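Local coordinates for hypothetical protein (Pseudomonas aeruginosa, PDB 2H9F) that probably isomerises methylaconitate, as a member of the PrpF family of methylaconitate isomerases, at residues A[127-133]-A[149-155]; A[171-175]-A[377-381]. All coordinates share one frame; numbering follows the deposited sequence.

Overall arrangement
Interactions 1 and 2 lie about 14 Å apart, centre to centre, along one run of neighbouring antiparallel strands: 131-139, 144-153, 175-180 and 369-386. Interaction 1 pairs the first two, a local hairpin; interaction 2 pairs the last two, joining parts of the chain some 200 residues apart. In sequence, interaction 1 is complete before interaction 2 begins. Between them P151 and H149 of interaction 1 pack against residues 173-175 of interaction 2. Both contacts also rest on helix 106-118, at L117 and T110 respectively, consistent with the strands curving round a central helix as in the diaminopimelate epimerase-like fold of this family.

Interaction 1 of 2, residues A[127-133]-A[149-155]; sequences IPEDGIC and HVPVSGG
V152 sends its two methyl groups to different parts of segment 127-133. CG1, anti to the backbone N (chi1 170°), reaches into the turn before the strand and lies 3.4 Å from P128 O, while the ring atom CG of P128 approaches V152 CB. CG2 instead meets C133 CB at 3.9 Å, so a branched, compact valine fills the corner between loop and strand. On the other face I132 bends over its neighbours: CD1 rests on P151 CA at 3.6 Å, and CG2 touches H149 CB and stands at the edge of the imidazole, near its plane.

The backbones form an antiparallel hairpin. G131 and V152 exchange two hydrogen bonds, as do C133 and V150, with I132 and P151 as the non-hydrogen-bonded pair between them. Proline suits that place because its nitrogen, lacking a hydrogen, is not needed for this pairing. G131 adopts backbone angles (159°/-133°) that leave no room for a CB beside the preceding carbonyl, which suits glycine.

Beyond the paired strands, G155 N donates to E129 O at 2.8 Å. G154 and G155 both turn with positive phi, a conformation that glycine adopts readily, and the carboxylate of E129 lies along them, OE2 3.3 Å from G154 CA. D130 OD1 receives G154 N at 3.1 Å from above the carboxylate plane. It also takes a hydrogen bond from a water that donates to S153 OG, whose stronger partner is Q158 OE1; M2 of the second subunit packs on S153 as well.

I127, C133 and V150 face L117 of helix 106-118, with V122 also against I127. On the far side of strand 144-153, H149 joins its backbone to V176 of strand 175-180.

Interaction 2 of 2, residues A[171-175]-A[377-381]; sequences PAAEI and MSRSA
S378 OG donates to E174 OE2 over only 2.5 Å, a short hydrogen bond that uses the carboxylate's anti lone pair, directed away from the other oxygen. Here the loop entering strand 175-180 meets strand 369-386 as an antiparallel pair, a strand pairing in the diaminopimelate epimerase-like fold expected for the PrpF family. Glutamate suits the place because, with its chain extended (CG anti to the backbone N, chi1 -180°), it is long enough to bring an acceptor to the serine hydroxyl, CG lying 3.8 Å from S378 CB. F163 packs against both side chains.

I175 and R379 make the hydrogen-bonded pair. I175 N reaches R379 O at 2.8 Å, and R379 N returns the bond to I175 O at 2.9 Å, both nearly straight. S378 CA adds a CH...O contact to the same carbonyl of I175.

The side chain of I175 reaches away from the line of its own strand, so that its outermost methyl, CD1, meets A381 CB at 4.0 Å; both residues, with R379, pack on T110 of helix 106-118. Within 377-381 the selenium of selenomethionine M377 sits 3.3 Å above the R379 guanidinium plane, nearer its margin than its centre.

Small residues let the loop come close at its other end. A172 CB lies 4.0 Å from S380 CB, and the hydroxyl of S380 is held by R16. Where direct pairing stops, a water joins the two backbones, donating to A173 O and accepting from A381 N, with 3.0 Å between A381 N and the water oxygen.

Interaction 1 of 2, residues A[127-133]-A[149-155]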
ATOM      1  N   ILE A 127      28.850  17.239 -12.865  1.00 26.76           N
ATOM      2  CA  ILE A 127      28.566  16.890 -11.467  1.00 28.37           C
ATOM      3  C   ILE A 127      29.643  17.507 -10.600  1.00 27.80           C
ATOM      4  O   ILE A 127      30.828  17.273 -10.826  1.00 28.72           O
ATOM      5  CB  ILE A 127      28.541  15.331 -11.270  1.00 29.95           C
ATOM      6  CG1 ILE A 127      27.649  14.625 -12.334  1.00 28.13           C
ATOM      7  CG2 ILE A 127      28.090  14.956  -9.906  1.00 24.59           C
ATOM      8  CD1 ILE A 127      27.575  13.035 -12.160  1.00 26.63           C
ATOM      9  N   PRO A 128      29.257  18.320  -9.619  1.00 29.32           N
ATOM     10  CA  PRO A 128      30.258  18.901  -8.764  1.00 28.43           C
ATOM     11  C   PRO A 128      30.668  17.886  -7.707  1.00 31.75           C
ATOM     12  O   PRO A 128      30.032  16.858  -7.574  1.00 33.28           O
ATOM     13  CB  PRO A 128      29.498  20.034  -8.092  1.00 30.23           C
ATOM     14  CG  PRO A 128      28.110  19.510  -7.953  1.00 30.53           C
ATOM     15  CD  PRO A 128      27.891  18.731  -9.231  1.00 29.82           C
ATOM     16  N   GLU A 129      31.702  18.184  -6.935  1.00 33.07           N
ATOM     17  CA  GLU A 129      31.940  17.427  -5.722  1.00 32.67           C
ATOM     18  C   GLU A 129      30.909  17.885  -4.677  1.00 31.78           C
ATOM     19  O   GLU A 129      30.249  17.079  -4.021  1.00 30.57           O
ATOM     20  CB  GLU A 129      33.388  17.615  -5.270  1.00 34.29           C
ATOM     21  CG  GLU A 129      33.770  16.951  -3.951  1.00 39.04           C
ATOM     22  CD  GLU A 129      33.818  15.417  -3.989  1.00 45.32           C
ATOM     23  OE1 GLU A 129      33.717  14.766  -5.076  1.00 40.48           O
ATOM     24  OE2 GLU A 129      33.977  14.861  -2.883  1.00 48.13           O
ATOM     25  N   ASP A 130      30.760  19.196  -4.544  1.00 31.49           N
ATOM     26  CA  ASP A 130      29.775  19.771  -3.655  1.00 31.69           C
ATOM     27  C   ASP A 130      29.089  20.908  -4.379  1.00 30.72           C
ATOM     28  O   ASP A 130      29.737  21.802  -4.860  1.00 32.40           O
ATOM     29  CB  ASP A 130      30.437  20.254  -2.373  1.00 33.08           C
ATOM     30  CG  ASP A 130      31.039  19.109  -1.552  1.00 38.07           C
ATOM     31  OD1 ASP A 130      30.276  18.282  -1.014  1.00 38.11           O
ATOM     32  OD2 ASP A 130      32.286  19.023  -1.465  1.00 43.82           O
ATOM     33  N   GLY A 131      27.781  20.822  -4.527  1.00 29.47           N
ATOM     34  CA  GLY A 131      27.015  21.907  -5.110  1.00 28.32           C
ATOM     35  C   GLY A 131      25.707  21.431  -5.644  1.00 28.79           C
ATOM     36  O   GLY A 131      25.033  20.657  -4.992  1.00 29.20           O
ATOM     37  N   ILE A 132      25.378  21.842  -6.870  1.00 27.78           N
ATOM     38  CA  ILE A 132      24.124  21.482  -7.515  1.00 28.77           C
ATOM     39  C   ILE A 132      24.449  20.926  -8.875  1.00 27.55           C
ATOM     40  O   ILE A 132      25.302  21.453  -9.570  1.00 26.00           O
ATOM     41  CB  ILE A 132      23.169  22.680  -7.696  1.00 31.89           C
ATOM     42  CG1 ILE A 132      22.739  23.254  -6.322  1.00 33.67           C
ATOM     43  CG2 ILE A 132      21.938  22.276  -8.433  1.00 28.67           C
ATOM     44  CD1 ILE A 132      21.854  22.304  -5.546  1.00 38.66           C
ATOM     45  N   CYS A 133      23.814  19.811  -9.200  1.00 28.73           N
ATOM     46  CA  CYS A 133      23.869  19.287 -10.544  1.00 29.22           C
ATOM     47  C   CYS A 133      22.590  19.618 -11.298  1.00 28.88           C
ATOM     48  O   CYS A 133      21.491  19.270 -10.893  1.00 30.33           O
ATOM     49  CB  CYS A 133      24.118  17.783 -10.484  1.00 30.12           C
ATOM     50  SG  CYS A 133      24.253  17.134 -12.140  1.00 31.94           S
ATOM     51  N   HIS A 149      17.339  20.535 -10.332  1.00 28.35           N
ATOM     52  CA  HIS A 149      18.512  21.036  -9.669  1.00 28.51           C
ATOM     53  C   HIS A 149      18.741  20.180  -8.453  1.00 29.17           C
ATOM     54  O   HIS A 149      18.114  20.381  -7.404  1.00 30.84           O
ATOM     55  CB  HIS A 149      18.308  22.498  -9.294  1.00 30.44           C
ATOM     56  CG  HIS A 149      18.005  23.384 -10.469  1.00 29.43           C
ATOM     57  ND1 HIS A 149      18.977  24.086 -11.137  1.00 30.71           N
ATOM     58  CD2 HIS A 149      16.835  23.704 -11.069  1.00 35.09           C
ATOM     59  CE1 HIS A 149      18.426  24.777 -12.114  1.00 34.36           C
ATOM     60  NE2 HIS A 149      17.128  24.554 -12.103  1.00 31.40           N
ATOM     61  N   VAL A 150      19.640  19.211  -8.589  1.00 29.01           N
ATOM     62  CA  VAL A 150      19.800  18.176  -7.589  1.00 26.82           C
ATOM     63  C   VAL A 150      21.013  18.463  -6.755  1.00 27.35           C
ATOM     64  O   VAL A 150      22.114  18.611  -7.283  1.00 26.59           O
ATOM     65  CB  VAL A 150      19.923  16.767  -8.273  1.00 27.59           C
ATOM     66  CG1 VAL A 150      20.143  15.675  -7.230  1.00 27.20           C
ATOM     67  CG2 VAL A 150      18.715  16.476  -9.064  1.00 26.13           C
ATOM     68  N   PRO A 151      20.847  18.554  -5.419  1.00 28.24           N
ATOM     69  CA  PRO A 151      22.022  18.831  -4.643  1.00 26.49           C
ATOM     70  C   PRO A 151      22.928  17.637  -4.519  1.00 28.49           C
ATOM     71  O   PRO A 151      22.456  16.491  -4.508  1.00 30.25           O
ATOM     72  CB  PRO A 151      21.443  19.223  -3.276  1.00 27.85           C
ATOM     73  CG  PRO A 151      20.180  18.428  -3.183  1.00 27.17           C
ATOM     74  CD  PRO A 151      19.649  18.399  -4.575  1.00 28.60           C
ATOM     75  N   VAL A 152      24.211  17.924  -4.365  1.00 28.78           N
ATOM     76  CA  VAL A 152      25.278  16.945  -4.415  1.00 28.22           C
ATOM     77  C   VAL A 152      26.293  17.263  -3.310  1.00 28.64           C
ATOM     78  O   VAL A 152      26.686  18.427  -3.121  1.00 28.84           O
ATOM     79  CB  VAL A 152      25.966  16.966  -5.775  1.00 28.84           C
ATOM     80  CG1 VAL A 152      27.260  16.115  -5.766  1.00 27.69           C
ATOM     81  CG2 VAL A 152      24.989  16.541  -6.888  1.00 27.92           C
ATOM     82  N   SER A 153      26.682  16.236  -2.567  1.00 30.37           N
ATOM     83  CA  SER A 153      27.754  16.301  -1.544  1.00 31.15           C
ATOM     84  C   SER A 153      28.650  15.093  -1.702  1.00 30.45           C
ATOM     85  O   SER A 153      28.161  13.971  -1.815  1.00 32.79           O
ATOM     86  CB  SER A 153      27.222  16.217  -0.107  1.00 32.80           C
ATOM     87  OG  SER A 153      26.212  17.165   0.115  1.00 35.93           O
ATOM     88  N   GLY A 154      29.957  15.314  -1.718  1.00 31.54           N
ATOM     89  CA  GLY A 154      30.900  14.231  -1.846  1.00 30.04           C
ATOM     90  C   GLY A 154      30.737  13.535  -3.167  1.00 30.20           C
ATOM     91  O   GLY A 154      30.976  12.343  -3.259  1.00 32.56           O
ATOM     92  N   GLY A 155      30.304  14.261  -4.189  1.00 29.01           N
ATOM     93  CA  GLY A 155      30.080  13.645  -5.523  1.00 30.26           C
ATOM     94  C   GLY A 155      28.861  12.752  -5.659  1.00 31.09           C
ATOM     95  O   GLY A 155      28.607  12.196  -6.751  1.00 31.10           O
TER
HETATM   96  O   HOH W   1      27.787  19.584  -0.079  1.00 49.27           O

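Interaction 2 of 2, residues A[171-175]-A[377-381]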
ATOM      1  N   PRO A 171      11.201  15.082   6.413  1.00 31.42           N
ATOM      2  CA  PRO A 171      11.932  16.063   5.639  1.00 30.58           C
ATOM      3  C   PRO A 171      13.156  15.463   4.957  1.00 29.83           C
ATOM      4  O   PRO A 171      13.708  14.444   5.408  1.00 31.09           O
ATOM      5  CB  PRO A 171      12.316  17.138   6.679  1.00 29.83           C
ATOM      6  CG  PRO A 171      12.188  16.558   7.940  1.00 34.84           C
ATOM      7  CD  PRO A 171      11.272  15.369   7.855  1.00 29.17           C
ATOM      8  N   ALA A 172      13.541  16.084   3.856  1.00 30.67           N
ATOM      9  CA  ALA A 172      14.623  15.606   3.034  1.00 28.85           C
ATOM     10  C   ALA A 172      15.186  16.828   2.325  1.00 28.94           C
ATOM     11  O   ALA A 172      14.778  17.953   2.619  1.00 27.29           O
ATOM     12  CB  ALA A 172      14.139  14.541   2.074  1.00 27.59           C
ATOM     13  N   ALA A 173      16.137  16.618   1.421  1.00 27.95           N
ATOM     14  CA  ALA A 173      16.808  17.713   0.748  1.00 27.90           C
ATOM     15  C   ALA A 173      15.900  18.238  -0.341  1.00 29.31           C
ATOM     16  O   ALA A 173      15.170  17.473  -0.998  1.00 29.81           O
ATOM     17  CB  ALA A 173      18.102  17.195   0.158  1.00 25.21           C
ATOM     18  N   GLU A 174      15.958  19.543  -0.561  1.00 28.13           N
ATOM     19  CA  GLU A 174      15.107  20.208  -1.552  1.00 28.83           C
ATOM     20  C   GLU A 174      15.691  20.035  -2.931  1.00 27.47           C
ATOM     21  O   GLU A 174      16.902  20.172  -3.119  1.00 29.67           O
ATOM     22  CB  GLU A 174      14.991  21.703  -1.196  1.00 30.22           C
ATOM     23  CG  GLU A 174      14.144  22.472  -2.141  1.00 30.51           C
ATOM     24  CD  GLU A 174      13.987  23.939  -1.740  1.00 34.24           C
ATOM     25  OE1 GLU A 174      14.630  24.365  -0.752  1.00 35.10           O
ATOM     26  OE2 GLU A 174      13.178  24.658  -2.372  1.00 33.54           O
ATOM     27  N   ILE A 175      14.843  19.639  -3.868  1.00 28.00           N
ATOM     28  CA  ILE A 175      15.179  19.599  -5.287  1.00 27.26           C
ATOM     29  C   ILE A 175      14.217  20.563  -5.958  1.00 28.07           C
ATOM     30  O   ILE A 175      13.005  20.370  -5.931  1.00 29.08           O
ATOM     31  CB  ILE A 175      14.977  18.209  -5.902  1.00 27.85           C
ATOM     32  CG1 ILE A 175      15.950  17.222  -5.247  1.00 27.33           C
ATOM     33  CG2 ILE A 175      15.248  18.240  -7.391  1.00 24.50           C
ATOM     34  CD1 ILE A 175      15.703  15.709  -5.528  1.00 26.81           C
HETATM   35  N   MSE A 377       8.916  24.698  -9.085  1.00 28.27           N
HETATM   36  CA  MSE A 377       8.429  24.194  -7.797  1.00 29.70           C
HETATM   37  C   MSE A 377       9.505  23.374  -7.127  1.00 27.85           C
HETATM   38  O   MSE A 377      10.480  23.008  -7.756  1.00 28.54           O
HETATM   39  CB  MSE A 377       7.202  23.349  -8.021  1.00 30.67           C
HETATM   40  CG  MSE A 377       7.487  22.128  -8.907  1.00 34.57           C
HETATM   41 SE   MSE A 377       5.860  21.302  -9.554  0.70 35.26          SE
HETATM   42  CE  MSE A 377       5.364  22.530 -10.923  1.00 31.39           C
ATOM     43  N   SER A 378       9.344  23.109  -5.837  1.00 29.29           N
ATOM     44  CA  SER A 378      10.302  22.343  -5.079  1.00 28.89           C
ATOM     45  C   SER A 378       9.685  21.048  -4.579  1.00 31.39           C
ATOM     46  O   SER A 378       8.539  21.013  -4.084  1.00 30.57           O
ATOM     47  CB  SER A 378      10.768  23.143  -3.864  1.00 32.50           C
ATOM     48  OG  SER A 378      11.599  24.212  -4.276  1.00 35.90           O
ATOM     49  N   ARG A 379      10.456  19.979  -4.693  1.00 30.89           N
ATOM     50  CA  ARG A 379      10.051  18.673  -4.156  1.00 29.91           C
ATOM     51  C   ARG A 379      11.255  18.016  -3.542  1.00 29.73           C
ATOM     52  O   ARG A 379      12.283  18.678  -3.298  1.00 30.98           O
ATOM     53  CB  ARG A 379       9.428  17.856  -5.294  1.00 31.11           C
ATOM     54  CG  ARG A 379       8.101  18.461  -5.705  1.00 32.78           C
ATOM     55  CD  ARG A 379       7.293  17.630  -6.612  1.00 46.38           C
ATOM     56  NE  ARG A 379       5.984  18.267  -6.719  1.00 53.49           N
ATOM     57  CZ  ARG A 379       5.212  18.296  -7.819  1.00 60.31           C
ATOM     58  NH1 ARG A 379       5.595  17.731  -8.987  1.00 53.09           N
ATOM     59  NH2 ARG A 379       4.034  18.930  -7.743  1.00 63.23           N
ATOM     60  N   SER A 380      11.120  16.748  -3.183  1.00 28.54           N
ATOM     61  CA  SER A 380      12.246  16.012  -2.631  1.00 29.32           C
ATOM     62  C   SER A 380      12.106  14.592  -3.104  1.00 28.20           C
ATOM     63  O   SER A 380      11.029  14.196  -3.485  1.00 29.29           O
ATOM     64  CB  SER A 380      12.249  16.057  -1.114  1.00 29.76           C
ATOM     65  OG  SER A 380      11.175  15.312  -0.563  1.00 28.10           O
ATOM     66  N   ALA A 381      13.197  13.842  -3.030  1.00 31.06           N
ATOM     67  CA  ALA A 381      13.252  12.429  -3.430  1.00 28.85           C
ATOM     68  C   ALA A 381      14.209  11.677  -2.494  1.00 30.04           C
ATOM     69  O   ALA A 381      15.151  12.249  -1.960  1.00 31.74           O
ATOM     70  CB  ALA A 381      13.733  12.317  -4.794  1.00 29.41           C
TER
HETATM   71  O   HOH W   2      15.643  15.131  -1.842  1.00 28.83           O